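Long-range contact in phosphonate monoester hydrolase (Ruegeria pomeroyi, PDB 4UPK), which belongs to the sulfatase-like hydrolases of the alkaline phosphatase clan, enzymes built around a mixed beta-sheet flanked by helices: residues 112-117 and 393-398. Sequence-based numbering, arbitrary orientation.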
loop_
_atom_site.group_PDB
_atom_site.type_symbol
_atom_site.label_atom_id
_atom_site.label_comp_id
_atom_site.label_asym_id
_atom_site.label_seq_id
_atom_site.Cartn_x
_atom_site.Cartn_y
_atom_site.Cartn_z
ATOM N N PRO A 112 5.481 3.637 -13.350
ATOM C CA PRO A 112 6.791 3.044 -13.616
ATOM C C PRO A 112 7.738 4.061 -14.256
ATOM O O PRO A 112 7.326 4.864 -15.085
ATOM C CB PRO A 112 6.464 1.884 -14.569
ATOM C CG PRO A 112 5.020 1.641 -14.411
ATOM C CD PRO A 112 4.436 2.983 -14.153
ATOM N N ASN A 113 8.987 4.088 -13.803
ATOM C CA ASN A 113 9.973 5.024 -14.331
ATOM C C ASN A 113 11.278 4.293 -14.610
ATOM O O ASN A 113 11.384 3.106 -14.279
ATOM C CB ASN A 113 10.147 6.256 -13.420
ATOM C CG ASN A 113 10.641 5.981 -12.012
ATOM O OD1 ASN A 113 11.733 5.458 -11.790
ATOM N ND2 ASN A 113 9.895 6.434 -11.022
ATOM N N ILE A 114 12.260 4.974 -15.241
ATOM C CA ILE A 114 13.566 4.385 -15.564
ATOM C C ILE A 114 14.292 3.828 -14.317
ATOM O O ILE A 114 14.865 2.756 -14.406
ATOM C CB ILE A 114 14.451 5.316 -16.466
ATOM C CG1 ILE A 114 15.688 4.584 -17.071
ATOM C CG2 ILE A 114 14.860 6.619 -15.763
ATOM C CD1 ILE A 114 15.369 3.520 -18.129
ATOM N N ALA A 115 14.219 4.518 -13.166
ATOM C CA ALA A 115 14.883 4.099 -11.928
ATOM C C ALA A 115 14.244 2.842 -11.309
ATOM O O ALA A 115 14.960 1.888 -10.990
ATOM C CB ALA A 115 14.923 5.244 -10.926
ATOM N N THR A 116 12.900 2.820 -11.183
ATOM C CA THR A 116 12.161 1.671 -10.639
ATOM C C THR A 116 12.385 0.416 -11.484
ATOM O O THR A 116 12.582 -0.671 -10.937
ATOM C CB THR A 116 10.668 1.983 -10.482
ATOM O OG1 THR A 116 10.122 2.368 -11.745
ATOM C CG2 THR A 116 10.395 3.049 -9.421
ATOM N N GLU A 117 12.389 0.579 -12.815
ATOM C CA GLU A 117 12.596 -0.515 -13.756
ATOM C C GLU A 117 14.043 -0.993 -13.788
ATOM O O GLU A 117 14.256 -2.199 -13.859
ATOM C CB GLU A 117 12.025 -0.192 -15.146
ATOM C CG GLU A 117 10.522 0.061 -15.181
ATOM C CD GLU A 117 9.640 -0.783 -14.282
ATOM O OE1 GLU A 117 9.390 -1.963 -14.622
ATOM O OE2 GLU A 117 9.190 -0.255 -13.237
ATOM N N ASP A 393 11.195 7.936 -26.090
ATOM C CA ASP A 393 11.919 6.801 -26.670
ATOM C C ASP A 393 13.208 6.453 -25.912
ATOM O O ASP A 393 13.813 5.419 -26.182
ATOM C CB ASP A 393 12.265 7.094 -28.143
ATOM C CG ASP A 393 11.092 7.303 -29.075
ATOM O OD1 ASP A 393 9.944 6.914 -28.702
ATOM O OD2 ASP A 393 11.307 7.846 -30.176
ATOM N N LEU A 394 13.628 7.303 -24.967
ATOM C CA LEU A 394 14.879 7.088 -24.238
ATOM C C LEU A 394 14.804 5.973 -23.189
ATOM O O LEU A 394 15.623 5.053 -23.228
ATOM C CB LEU A 394 15.404 8.417 -23.682
ATOM C CG LEU A 394 16.312 9.263 -24.594
ATOM C CD1 LEU A 394 15.656 9.620 -25.910
ATOM C CD2 LEU A 394 16.683 10.547 -23.907
ATOM N N MET A 395 13.799 6.023 -22.289
ATOM C CA MET A 395 13.573 4.994 -21.267
ATOM C C MET A 395 13.495 3.577 -21.911
ATOM O O MET A 395 14.259 2.714 -21.479
ATOM C CB MET A 395 12.335 5.313 -20.370
ATOM C CG MET A 395 11.688 4.077 -19.758
ATOM S SD MET A 395 10.566 4.490 -18.438
ATOM C CE MET A 395 10.262 2.891 -17.722
ATOM N N PRO A 396 12.644 3.320 -22.951
ATOM C CA PRO A 396 12.602 1.969 -23.542
ATOM C C PRO A 396 13.899 1.522 -24.216
ATOM O O PRO A 396 14.172 0.324 -24.240
ATOM C CB PRO A 396 11.413 2.036 -24.513
ATOM C CG PRO A 396 11.277 3.464 -24.841
ATOM C CD PRO A 396 11.638 4.201 -23.589
ATOM N N THR A 397 14.726 2.465 -24.712
ATOM C CA THR A 397 16.021 2.156 -25.319
ATOM C C THR A 397 16.978 1.553 -24.258
ATOM O O THR A 397 17.620 0.529 -24.510
ATOM C CB THR A 397 16.597 3.392 -25.993
ATOM O OG1 THR A 397 15.654 3.914 -26.927
ATOM C CG2 THR A 397 17.925 3.114 -26.705
ATOM N N ILE A 398 17.045 2.193 -23.072
ATOM C CA ILE A 398 17.902 1.793 -21.958
ATOM C C ILE A 398 17.501 0.422 -21.460
ATOM O O ILE A 398 18.359 -0.457 -21.394
ATOM C CB ILE A 398 17.944 2.870 -20.816
ATOM C CG1 ILE A 398 18.492 4.232 -21.331
ATOM C CG2 ILE A 398 18.752 2.369 -19.605
ATOM C CD1 ILE A 398 17.988 5.468 -20.536
#
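The end of Met395 lies chiefly against backbone: its thioether rests on the peptide joining Asn113 to Ile114, with CE 3.6 Å from Asn113 C and SD 3.7 Å from Ile114 N. CG stands anti to the backbone N (chi1 154°) and the chain stays extended beyond it, which carries the methyl far enough to meet the first turn of helix 114-120. A long, unbranched and apolar methionine suits this span. One turn on from Asn113, on the face turned to Met395, the Glu117 side chain packs on the same methyl, CG to CE 3.8 Å; only its aliphatic part takes part, since the bend at chi2 (-38°) leads the carboxylate away to a salt bridge with Lys120.

Ile114 returns the approach. Its CD1 sits 3.6 Å from Met395 O and 3.8 Å from Ile398 CB, inserted between positions one helical turn apart, and the two isoleucines cross at about a right angle. Isoleucine suits both places, since its apolar, branched side chain offers only carbon to a buried seam.

The turn that receives Met395 is fixed by a capping box: Thr116 N donates to Asn113 OD1 (2.9 Å), from above the carbonyl plane, and Asn113 N donates to Thr116 OG1 (2.9 Å). Asparagine and threonine suit these places because short polar side chains can bind the amides at a helix start.

The contact thus joins the N-terminal turns of helices 114-120 and 394-402. Ile114 and Glu117 also touch Leu399 farther along the second helix, while Leu394 and Ile398 pack that helix onto strands 35-41 and 340-346, neighbouring parallel strands of the large mixed sheet.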